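Local coordinates for protein RNA polymerase II subunit A C-terminal domain phosphatase SSU72 (Homo sapiens, PDB 4H3K) that dephosphorylates phosphoserine and phosphothreonine in the C-terminal domain of RNA polymerase II, with roles in RNA processing, transcription termination and pre-mRNA polyadenylation, at residues B[79-84]-B[103-108]; B[73-78]-B[85-90]; B[175-180]-B[197-202]; B[36-41]-B[130-135]. The protein carries 1 engineered substitution. All coordinates share one frame; numbering follows the deposited sequence.

Overall arrangement
From the N terminus, residues 36-41 open contact 4, whose loop closes only at residues 130-135, joining the phosphate-binding turn to the end of a central strand. Contacts 1 and 2 both nest inside that loop. They cross one another: 73-78 opens first, 79-84 follows, 85-90 closes contact 2 and 103-108 closes contact 1. Both use helix 81-98, tying it to strand 73-75 and to helix 101-109, and their side chains touch. Contact 1 also meets contact 4 directly, through Gln-36 and Glu-41. Contact 3 comes later in series, pairing helices 165-184 and 188-203; its centre is about 30 Å from that of contact 1, on the opposite side of the chain's centre.

Contact 1: residues B[79-84]-B[103-108]; sequences TTYDQM and HMLDRN
Tyr-81 lays one face of its ring over the CB of Asn-108. That carbon lies 3.4 Å from the ring centroid and 7° off the ring normal, a CH-pi contact centred on the face. The amide is turned 57° from the ring plane, with Asn-108 ND2 3.5 Å from Tyr-81 CE1. This amide cannot swing easily, because Arg-107 grips its OD1 side-on with two nitrogens: Arg-107 NE to Asn-108 OD1 is 2.8 Å and Arg-107 NH2 to the same oxygen 2.9 Å. Asn-108 ND2 in turn donates to Gln-36 O, so both ends of the amide are engaged.

Leu-105 fills the other half of the interface. Its CD2 comes to the edge of the tyrosine ring, 3.9 Å from Tyr-81 CD1, while its CD1 reaches Met-84 CB at 3.8 Å. With CG anti to the carbonyl carbon (chi1 -66°), Tyr-81 is directed at the second helix, and its hydroxyl is hydrogen-bonded to Asn-35 O. Exchanging Tyr-81 for an alanine would probably open a gap over Asn-108 CB and leave Asn-35 O without this hydroxyl partner.

All four touching residues are buried, in keeping with a small, largely apolar seam between the first turn of helix 81-98 and helix 101-109. Met-40 of helix 38-48 packs on Tyr-81 and Asn-108, the salt bridge from Arg-107 to Glu-41 ties in the same helix, and Leu-64 of strand 62-64 lies against Met-84.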
# COMPACT_ATOMS: atom_id res chain seq x y z
N THR B 79 -25.39 15.09 1.60
CA THR B 79 -25.86 16.46 1.51
C THR B 79 -24.77 17.40 0.98
O THR B 79 -23.63 17.37 1.41
CB THR B 79 -26.31 16.96 2.89
OG1 THR B 79 -27.31 16.08 3.42
CG2 THR B 79 -26.85 18.35 2.81
N THR B 80 -25.16 18.24 0.05
CA THR B 80 -24.31 19.22 -0.62
C THR B 80 -23.91 20.38 0.32
O THR B 80 -24.67 20.72 1.25
CB THR B 80 -25.10 19.69 -1.89
OG1 THR B 80 -24.51 19.09 -3.05
CG2 THR B 80 -25.15 21.15 -2.07
N TYR B 81 -22.72 20.94 0.14
CA TYR B 81 -22.32 22.14 0.90
C TYR B 81 -23.34 23.27 0.72
O TYR B 81 -23.66 24.01 1.66
CB TYR B 81 -20.94 22.64 0.49
CG TYR B 81 -19.78 21.69 0.80
CD1 TYR B 81 -19.44 21.38 2.12
CD2 TYR B 81 -19.02 21.13 -0.23
CE1 TYR B 81 -18.34 20.51 2.41
CE2 TYR B 81 -17.94 20.26 0.04
CZ TYR B 81 -17.61 19.97 1.36
OH TYR B 81 -16.54 19.14 1.60
N ASP B 82 -23.81 23.40 -0.51
CA ASP B 82 -24.85 24.39 -0.86
C ASP B 82 -26.16 24.13 -0.10
O ASP B 82 -26.77 25.07 0.40
CB ASP B 82 -25.07 24.37 -2.37
CG ASP B 82 -25.86 25.55 -2.84
OD1 ASP B 82 -25.33 26.67 -2.78
OD2 ASP B 82 -27.03 25.34 -3.23
N GLN B 83 -26.58 22.88 0.01
CA GLN B 83 -27.77 22.56 0.81
C GLN B 83 -27.56 22.94 2.28
O GLN B 83 -28.44 23.53 2.89
CB GLN B 83 -28.21 21.09 0.65
CG GLN B 83 -28.71 20.78 -0.75
CD GLN B 83 -28.88 19.30 -1.02
OE1 GLN B 83 -27.99 18.50 -0.77
NE2 GLN B 83 -30.05 18.93 -1.55
N MET B 84 -26.37 22.68 2.81
CA MET B 84 -26.04 23.05 4.20
C MET B 84 -26.05 24.56 4.38
O MET B 84 -26.54 25.07 5.40
CB MET B 84 -24.67 22.50 4.63
CG MET B 84 -24.64 21.01 4.80
SD MET B 84 -22.95 20.43 4.99
CE MET B 84 -23.13 18.79 4.29
N HIS B 103 -19.32 31.30 5.41
CA HIS B 103 -18.10 31.55 4.63
C HIS B 103 -17.34 30.24 4.36
O HIS B 103 -16.92 30.00 3.23
CB HIS B 103 -17.20 32.58 5.34
CG HIS B 103 -15.98 32.96 4.55
ND1 HIS B 103 -14.90 32.12 4.40
CD2 HIS B 103 -15.66 34.10 3.88
CE1 HIS B 103 -13.97 32.71 3.66
NE2 HIS B 103 -14.41 33.91 3.33
N MET B 104 -17.19 29.39 5.38
CA MET B 104 -16.54 28.07 5.24
C MET B 104 -17.27 27.21 4.20
O MET B 104 -16.65 26.64 3.32
CB MET B 104 -16.51 27.33 6.57
CG MET B 104 -15.70 26.02 6.55
SD MET B 104 -15.95 25.19 8.13
CE MET B 104 -17.59 24.49 7.95
N LEU B 105 -18.60 27.14 4.32
CA LEU B 105 -19.42 26.38 3.38
C LEU B 105 -19.30 26.86 1.94
O LEU B 105 -19.20 26.06 1.01
CB LEU B 105 -20.89 26.32 3.83
CG LEU B 105 -21.19 25.39 5.02
CD1 LEU B 105 -22.61 25.60 5.58
CD2 LEU B 105 -20.95 23.90 4.68
N ASP B 106 -19.30 28.19 1.77
CA ASP B 106 -19.08 28.83 0.48
C ASP B 106 -17.70 28.50 -0.08
O ASP B 106 -17.57 28.16 -1.26
CB ASP B 106 -19.23 30.34 0.62
CG ASP B 106 -19.09 31.06 -0.70
OD1 ASP B 106 -19.95 30.85 -1.57
OD2 ASP B 106 -18.12 31.82 -0.86
N ARG B 107 -16.67 28.60 0.75
CA ARG B 107 -15.31 28.17 0.35
C ARG B 107 -15.33 26.70 -0.14
O ARG B 107 -14.75 26.36 -1.19
CB ARG B 107 -14.33 28.35 1.53
CG ARG B 107 -12.85 28.14 1.26
CD ARG B 107 -12.43 26.64 1.19
NE ARG B 107 -12.85 25.84 2.35
CZ ARG B 107 -12.37 25.97 3.58
NH1 ARG B 107 -11.41 26.85 3.85
NH2 ARG B 107 -12.84 25.19 4.54
N ASN B 108 -16.03 25.85 0.62
CA ASN B 108 -16.07 24.42 0.35
C ASN B 108 -16.72 24.15 -0.99
O ASN B 108 -16.21 23.36 -1.79
CB ASN B 108 -16.81 23.66 1.49
CG ASN B 108 -15.99 23.60 2.79
OD1 ASN B 108 -14.83 23.99 2.82
ND2 ASN B 108 -16.61 23.13 3.88

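Contact 2: residues B[73-78]-B[85-90]; sequences NVYDFK and YNDLLR
The connection from strand 73-75 to helix 81-98 is bridged by Tyr-75 and Asp-87. The phenol spans the space between the two elements, whose axes approach to 11.2 Å and run roughly antiparallel, at 152°. Tyr-75 OH donates to Asp-87 OD2; the modelled separation of 2.4 Å is very short, so the pairing is clear but its exact length is doubtful. OD2 approaches the ring edge in its plane, and the carboxylate stands almost perpendicular to the ring, 88° from it. With CG anti to its backbone N (chi1 -179°), Asp-87 presents OD2 to the phenol.

Strand 73-75 is one half of a two-stranded antiparallel sheet, hydrogen-bonded through its backbone to strand 62-64, and the contact therefore lays this small sheet against the helix. Beside the acid, Leu-88 sends CD1 to Asn-73, 3.8 Å from Asn-73 ND2, and also close to Tyr-75 OH, 3.2 Å from Leu-88 CD1, near the ring plane. The amide nitrogen itself is hydrogen-bonded to Tyr-96 OH, further along helix 81-98. A phenylalanine in place of Tyr-75 would lack the hydroxyl and is likely to leave Asp-87 OD2 without its mate on the strand. Just past the strand, Lys-78 N donates to Asp-76 OD1 at 3.0 Å, an Asx turn in the loop that leads to helix 81-98. Leu-88 also packs against Ile-101, Leu-102 and Leu-105 of helix 101-109.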
# COMPACT_ATOMS: atom_id res chain seq x y z
N ASN B 73 -25.07 21.02 14.44
CA ASN B 73 -25.91 20.65 13.32
C ASN B 73 -25.38 19.37 12.70
O ASN B 73 -24.17 19.21 12.52
CB ASN B 73 -25.91 21.77 12.31
CG ASN B 73 -26.54 23.02 12.86
OD1 ASN B 73 -27.75 23.05 13.12
ND2 ASN B 73 -25.74 24.05 13.08
N VAL B 74 -26.27 18.46 12.38
CA VAL B 74 -25.84 17.19 11.84
C VAL B 74 -26.45 16.96 10.47
O VAL B 74 -27.64 17.26 10.27
CB VAL B 74 -26.17 16.02 12.80
CG1 VAL B 74 -25.82 14.71 12.16
CG2 VAL B 74 -25.39 16.16 14.09
N TYR B 75 -25.65 16.44 9.53
CA TYR B 75 -26.09 16.09 8.17
C TYR B 75 -25.55 14.72 7.73
O TYR B 75 -24.55 14.23 8.26
CB TYR B 75 -25.60 17.14 7.17
CG TYR B 75 -26.08 18.52 7.47
CD1 TYR B 75 -27.30 18.98 6.96
CD2 TYR B 75 -25.33 19.36 8.29
CE1 TYR B 75 -27.76 20.27 7.26
CE2 TYR B 75 -25.77 20.64 8.58
CZ TYR B 75 -26.98 21.09 8.07
OH TYR B 75 -27.40 22.35 8.37
N ASP B 76 -26.21 14.14 6.73
CA ASP B 76 -25.69 13.00 6.01
C ASP B 76 -24.51 13.46 5.11
O ASP B 76 -24.45 14.62 4.70
CB ASP B 76 -26.80 12.38 5.14
CG ASP B 76 -26.48 10.95 4.70
OD1 ASP B 76 -25.40 10.71 4.11
OD2 ASP B 76 -27.32 10.05 4.91
N PHE B 77 -23.59 12.55 4.81
CA PHE B 77 -22.56 12.84 3.80
C PHE B 77 -23.09 13.07 2.37
O PHE B 77 -22.39 13.68 1.54
CB PHE B 77 -21.51 11.74 3.79
CG PHE B 77 -20.36 12.02 4.67
CD1 PHE B 77 -20.37 11.60 6.00
CD2 PHE B 77 -19.23 12.70 4.18
CE1 PHE B 77 -19.29 11.84 6.84
CE2 PHE B 77 -18.13 12.94 5.02
CZ PHE B 77 -18.16 12.54 6.35
N LYS B 78 -24.32 12.60 2.08
CA LYS B 78 -24.95 12.81 0.79
C LYS B 78 -25.40 14.26 0.55
O LYS B 78 -25.74 14.62 -0.55
CB LYS B 78 -26.13 11.83 0.58
CG LYS B 78 -25.68 10.39 0.32
CD LYS B 78 -26.65 9.39 0.89
CE LYS B 78 -25.89 8.17 1.43
NZ LYS B 78 -26.03 6.94 0.58
N TYR B 85 -25.51 25.25 3.39
CA TYR B 85 -25.48 26.71 3.37
C TYR B 85 -26.91 27.25 3.49
O TYR B 85 -27.19 28.05 4.38
CB TYR B 85 -24.82 27.20 2.09
CG TYR B 85 -24.61 28.70 2.03
CD1 TYR B 85 -25.63 29.55 1.62
CD2 TYR B 85 -23.37 29.26 2.38
CE1 TYR B 85 -25.43 30.93 1.57
CE2 TYR B 85 -23.17 30.63 2.34
CZ TYR B 85 -24.21 31.46 1.93
OH TYR B 85 -24.00 32.81 1.88
N ASN B 86 -27.79 26.78 2.61
CA ASN B 86 -29.18 27.28 2.58
C ASN B 86 -29.96 26.89 3.82
O ASN B 86 -30.72 27.70 4.34
CB ASN B 86 -29.90 26.80 1.33
CG ASN B 86 -29.26 27.33 0.06
OD1 ASN B 86 -28.86 28.48 -0.00
ND2 ASN B 86 -29.16 26.48 -0.95
N ASP B 87 -29.77 25.67 4.29
CA ASP B 87 -30.33 25.24 5.57
C ASP B 87 -29.90 26.17 6.71
O ASP B 87 -30.73 26.63 7.49
CB ASP B 87 -29.95 23.79 5.87
CG ASP B 87 -30.53 23.29 7.18
OD1 ASP B 87 -31.77 23.18 7.28
OD2 ASP B 87 -29.75 22.99 8.11
N LEU B 88 -28.60 26.46 6.81
CA LEU B 88 -28.10 27.34 7.86
C LEU B 88 -28.50 28.83 7.67
O LEU B 88 -28.65 29.57 8.65
CB LEU B 88 -26.59 27.18 8.04
CG LEU B 88 -26.06 26.25 9.15
CD1 LEU B 88 -27.06 25.24 9.70
CD2 LEU B 88 -24.78 25.55 8.73
N LEU B 89 -28.68 29.24 6.41
CA LEU B 89 -29.07 30.61 6.10
C LEU B 89 -30.50 30.85 6.59
O LEU B 89 -30.80 31.93 7.08
CB LEU B 89 -28.92 30.91 4.60
CG LEU B 89 -29.15 32.32 4.03
CD1 LEU B 89 -28.08 33.33 4.46
CD2 LEU B 89 -29.26 32.27 2.50
N ARG B 90 -31.35 29.83 6.45
CA ARG B 90 -32.72 29.83 6.96
C ARG B 90 -32.74 29.83 8.49
O ARG B 90 -33.45 30.64 9.08
CB ARG B 90 -33.52 28.60 6.48
CG ARG B 90 -33.49 28.33 4.97
CD ARG B 90 -34.70 27.52 4.49
NE ARG B 90 -35.87 28.38 4.29
CZ ARG B 90 -35.97 29.32 3.34
NH1 ARG B 90 -34.98 29.53 2.48
NH2 ARG B 90 -37.07 30.05 3.25

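Contact 3: residues B[175-180]-B[197-202]; sequences ICELCQ and QEFEEK
Phe-199 drives the end of its ring against the backbone of helix 165-184, and the closest packing lies there: CZ of Phe-199 is 3.4 Å from Leu-178 N and 3.5 Å from Leu-178 CA. The side chain of Leu-178 closes over the ring. Its CD1 sits over one face, offset toward the rim, 4.1 Å from the ring centroid and 18° off the normal, a CH-pi contact. The same methyl is 3.9 Å from Phe-199 CE1. Having CG anti to the backbone N (chi1 177°) carries the leucine branch to this face.

The two segments belong to consecutive helices, 165-184 and 188-203, and cross here at roughly a right angle. A coiled coil is predicted across residues 180-206, but this crossing gives no evidence of coiled-coil packing. Phe-199 is the sole residue of 197-202 that touches the other segment, so the pairing here rests on one aromatic side chain, flanked by Leu-174 and Cys-181 of the first helix.

The solvent side is looser. Glu-177 meets the ring edge with its CB, in plane and 4.0 Å from Phe-199 CZ, while its chain runs on extended beyond CG and the residue stays exposed. Inward, by contrast, Leu-178 is buried and leans on Leu-129 of strand 127-130. The next residue after Phe-199, Glu-200, bonds Phe-207 N and also a polar side chain of the other protein chain in the assembly.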
# COMPACT_ATOMS: atom_id res chain seq x y z
N ILE B 175 0.85 21.23 7.42
CA ILE B 175 0.70 20.17 6.45
C ILE B 175 1.35 20.54 5.11
O ILE B 175 2.08 19.72 4.52
CB ILE B 175 -0.82 19.82 6.28
CG1 ILE B 175 -1.27 18.97 7.48
CG2 ILE B 175 -1.07 19.01 4.99
CD1 ILE B 175 -2.83 18.96 7.75
N CYS B 176 1.10 21.77 4.64
CA CYS B 176 1.72 22.26 3.41
C CYS B 176 3.25 22.25 3.54
O CYS B 176 3.96 21.81 2.63
CB CYS B 176 1.21 23.67 3.04
SG CYS B 176 1.88 24.25 1.44
N GLU B 177 3.76 22.72 4.69
CA GLU B 177 5.21 22.69 4.94
C GLU B 177 5.77 21.28 4.90
O GLU B 177 6.79 21.01 4.23
CB GLU B 177 5.56 23.40 6.26
CG GLU B 177 6.87 24.11 6.20
CD GLU B 177 7.26 24.77 7.49
OE1 GLU B 177 6.34 25.10 8.30
OE2 GLU B 177 8.50 24.99 7.67
N LEU B 178 5.08 20.35 5.55
CA LEU B 178 5.49 18.95 5.51
C LEU B 178 5.48 18.39 4.09
O LEU B 178 6.45 17.77 3.67
CB LEU B 178 4.62 18.11 6.45
CG LEU B 178 4.93 16.61 6.42
CD1 LEU B 178 6.36 16.33 6.94
CD2 LEU B 178 3.90 15.82 7.22
N CYS B 179 4.43 18.65 3.33
CA CYS B 179 4.33 18.12 1.97
C CYS B 179 5.42 18.71 1.08
O CYS B 179 6.00 18.03 0.27
CB CYS B 179 2.94 18.38 1.39
SG CYS B 179 1.74 17.27 2.18
N GLN B 180 5.70 19.98 1.28
CA GLN B 180 6.83 20.63 0.62
C GLN B 180 8.17 19.97 0.87
O GLN B 180 8.93 19.68 -0.07
CB GLN B 180 6.87 22.08 1.09
CG GLN B 180 7.49 22.93 0.09
CD GLN B 180 6.66 22.91 -1.17
OE1 GLN B 180 5.43 23.01 -1.10
NE2 GLN B 180 7.32 22.79 -2.32
N GLN B 197 10.46 13.53 12.47
CA GLN B 197 11.15 13.79 13.76
C GLN B 197 11.63 15.25 13.87
O GLN B 197 11.41 15.88 14.88
CB GLN B 197 12.30 12.80 14.02
CG GLN B 197 11.83 11.36 14.36
CD GLN B 197 11.04 11.28 15.68
OE1 GLN B 197 9.87 10.87 15.70
NE2 GLN B 197 11.67 11.65 16.77
N GLU B 198 12.26 15.79 12.83
CA GLU B 198 12.55 17.25 12.75
C GLU B 198 11.29 18.11 12.95
O GLU B 198 11.32 19.08 13.71
CB GLU B 198 13.19 17.62 11.42
CG GLU B 198 14.61 17.21 11.23
CD GLU B 198 15.22 17.87 9.99
OE1 GLU B 198 15.15 19.12 9.88
OE2 GLU B 198 15.77 17.12 9.12
N PHE B 199 10.20 17.78 12.26
CA PHE B 199 8.91 18.47 12.43
C PHE B 199 8.35 18.37 13.83
O PHE B 199 7.74 19.32 14.32
CB PHE B 199 7.85 17.98 11.44
CG PHE B 199 7.76 18.79 10.20
CD1 PHE B 199 8.68 18.61 9.16
CD2 PHE B 199 6.77 19.76 10.06
CE1 PHE B 199 8.61 19.38 7.99
CE2 PHE B 199 6.69 20.56 8.88
CZ PHE B 199 7.61 20.37 7.85
N GLU B 200 8.54 17.24 14.49
CA GLU B 200 8.14 17.12 15.91
C GLU B 200 8.91 18.07 16.81
O GLU B 200 8.32 18.79 17.63
CB GLU B 200 8.32 15.70 16.42
CG GLU B 200 7.22 14.77 15.92
CD GLU B 200 7.23 13.42 16.61
OE1 GLU B 200 8.04 13.23 17.53
OE2 GLU B 200 6.44 12.54 16.21
N GLU B 201 10.23 18.07 16.66
CA GLU B 201 11.09 18.92 17.44
C GLU B 201 10.79 20.41 17.16
O GLU B 201 10.68 21.22 18.09
CB GLU B 201 12.55 18.54 17.17
CG GLU B 201 13.54 18.87 18.30
CD GLU B 201 14.05 20.29 18.23
OE1 GLU B 201 14.00 20.89 17.12
OE2 GLU B 201 14.50 20.83 19.27
N LYS B 202 10.61 20.77 15.88
CA LYS B 202 10.36 22.19 15.51
C LYS B 202 8.98 22.68 15.97
O LYS B 202 8.85 23.80 16.44
CB LYS B 202 10.51 22.44 14.00
CG LYS B 202 11.88 22.12 13.42
CD LYS B 202 12.88 23.25 13.57
CE LYS B 202 14.20 22.87 12.91
NZ LYS B 202 15.19 23.96 13.18

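Contact 4: residues B[36-41]-B[130-135]; sequences QNRSME and TCEERV. With PO4 (phosphate ion), chain F.
Arg-38 leaves helix 38-48 with CG anti to the carbonyl carbon (chi1 -63°) and bends at chi3 (-69°), which sets its guanidinium between the phosphate and Glu-132. The glutamate, its CG in the crowded position between backbone N and carbonyl carbon, runs out extended to meet it. Arg-38 NH1 donates to the anti lone pair of Glu-132 OE1 at 2.8 Å, the main bond of a salt bridge; a weak second bond from NH2 reaches the same oxygen at 3.3 Å. The carboxylate stands 71° from the guanidinium plane, while OE1 itself lies near that plane. Cys-131 lies across one face of the guanidinium with its CB, and its SG is 3.9 Å from Arg-38 CB.

The arginine's other edge holds the anion. Arg-38 NE is 2.6 Å from phosphate O3, and Arg-38 NH2 is 2.8 Å from phosphate O4. Backbone nitrogens complete the cradle: Gln-36 N donates to phosphate O1 at 2.7 Å and Arg-38 N to phosphate O3 at 2.9 Å. The backbone nitrogens of Asn-37, Ser-33 and Ser-34 bind the anion too, and Ser-32 OG is also hydrogen-bonded to the phosphate. This is the phosphate-binding P-loop of the CX5R phosphatases; Ser-32 occupies the place of their nucleophilic cysteine, consistent with its being the engineered residue.

Arg-38 NH1 is bonded to Ile-161 O as well, so the guanidinium is fixed from several sides. The phosphate probably comes from the crystallisation liquor, yet its bonds are consistent with the way a substrate phosphoryl group would be held, with Glu-132 probably acting from the second shell to orient the arginine.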
# COMPACT_ATOMS: atom_id res chain seq x y z
N GLN B 36 -15.17 19.14 6.46
CA GLN B 36 -15.76 20.49 6.42
C GLN B 36 -14.71 21.58 6.66
O GLN B 36 -14.75 22.62 6.01
CB GLN B 36 -16.82 20.63 7.49
CG GLN B 36 -18.11 19.88 7.20
CD GLN B 36 -18.87 20.51 6.03
OE1 GLN B 36 -18.55 21.61 5.60
NE2 GLN B 36 -19.85 19.81 5.50
N ASN B 37 -13.82 21.32 7.62
CA ASN B 37 -12.96 22.35 8.18
C ASN B 37 -11.46 22.04 8.02
O ASN B 37 -10.83 22.58 7.14
CB ASN B 37 -13.37 22.62 9.65
CG ASN B 37 -12.48 23.67 10.33
OD1 ASN B 37 -12.23 23.60 11.54
ND2 ASN B 37 -12.04 24.64 9.58
N ARG B 38 -10.89 21.18 8.86
CA ARG B 38 -9.45 20.92 8.81
C ARG B 38 -8.96 20.38 7.45
O ARG B 38 -7.96 20.87 6.89
CB ARG B 38 -9.04 20.03 9.98
CG ARG B 38 -9.31 20.72 11.32
CD ARG B 38 -9.36 19.72 12.46
NE ARG B 38 -10.54 18.85 12.37
CZ ARG B 38 -10.73 17.78 13.12
NH1 ARG B 38 -9.82 17.43 14.02
NH2 ARG B 38 -11.83 17.02 12.97
N SER B 39 -9.68 19.42 6.90
CA SER B 39 -9.27 18.82 5.64
C SER B 39 -9.50 19.75 4.45
O SER B 39 -8.75 19.71 3.49
CB SER B 39 -9.97 17.44 5.40
OG SER B 39 -11.40 17.57 5.51
N MET B 40 -10.52 20.61 4.52
CA MET B 40 -10.84 21.51 3.43
C MET B 40 -9.92 22.74 3.38
O MET B 40 -9.52 23.18 2.30
CB MET B 40 -12.32 21.89 3.47
CG MET B 40 -13.22 20.68 3.20
SD MET B 40 -13.01 20.11 1.49
CE MET B 40 -14.10 21.27 0.61
N GLU B 41 -9.60 23.28 4.55
CA GLU B 41 -8.53 24.28 4.67
C GLU B 41 -7.22 23.77 4.06
O GLU B 41 -6.52 24.50 3.34
CB GLU B 41 -8.32 24.64 6.14
CG GLU B 41 -7.60 25.98 6.38
CD GLU B 41 -8.36 27.16 5.78
OE1 GLU B 41 -7.74 27.90 5.03
OE2 GLU B 41 -9.57 27.30 6.01
N THR B 130 -3.89 12.73 8.31
CA THR B 130 -5.12 12.80 9.09
C THR B 130 -4.98 13.91 10.12
O THR B 130 -3.86 14.25 10.52
CB THR B 130 -5.46 11.43 9.76
OG1 THR B 130 -4.42 11.07 10.69
CG2 THR B 130 -5.54 10.33 8.68
N CYS B 131 -6.12 14.47 10.55
CA CYS B 131 -6.12 15.68 11.36
C CYS B 131 -6.43 15.44 12.85
O CYS B 131 -6.53 16.39 13.59
CB CYS B 131 -7.09 16.72 10.76
SG CYS B 131 -6.66 17.14 9.03
N GLU B 132 -6.59 14.17 13.26
CA GLU B 132 -6.65 13.77 14.65
C GLU B 132 -6.60 12.27 14.78
O GLU B 132 -6.93 11.54 13.85
CB GLU B 132 -7.89 14.33 15.41
CG GLU B 132 -9.20 13.73 15.01
CD GLU B 132 -10.33 14.26 15.91
OE1 GLU B 132 -10.82 15.36 15.64
OE2 GLU B 132 -10.68 13.59 16.89
N GLU B 133 -6.15 11.81 15.95
CA GLU B 133 -5.84 10.40 16.11
C GLU B 133 -7.03 9.46 15.85
O GLU B 133 -6.87 8.37 15.30
CB GLU B 133 -5.23 10.15 17.50
CG GLU B 133 -4.71 8.76 17.63
CD GLU B 133 -4.08 8.50 18.98
OE1 GLU B 133 -3.86 9.46 19.71
OE2 GLU B 133 -3.80 7.32 19.31
N ARG B 134 -8.23 9.89 16.24
CA ARG B 134 -9.44 9.08 15.96
C ARG B 134 -9.63 8.87 14.44
O ARG B 134 -10.11 7.82 14.01
CB ARG B 134 -10.67 9.81 16.55
CG ARG B 134 -12.01 9.07 16.47
CD ARG B 134 -13.23 10.08 16.43
NE ARG B 134 -13.36 10.69 15.09
CZ ARG B 134 -14.38 10.50 14.24
NH1 ARG B 134 -15.43 9.75 14.57
NH2 ARG B 134 -14.35 11.06 13.04
N VAL B 135 -9.33 9.89 13.65
CA VAL B 135 -9.47 9.84 12.20
C VAL B 135 -8.36 8.92 11.64
O VAL B 135 -8.62 8.08 10.76
CB VAL B 135 -9.37 11.25 11.58
CG1 VAL B 135 -9.21 11.18 10.06
CG2 VAL B 135 -10.60 12.08 11.96
P PO4 F . -13.63 18.70 10.16
O1 PO4 F . -13.72 18.56 8.67
O2 PO4 F . -14.78 19.55 10.70
O3 PO4 F . -12.34 19.38 10.57
O4 PO4 F . -13.65 17.37 10.87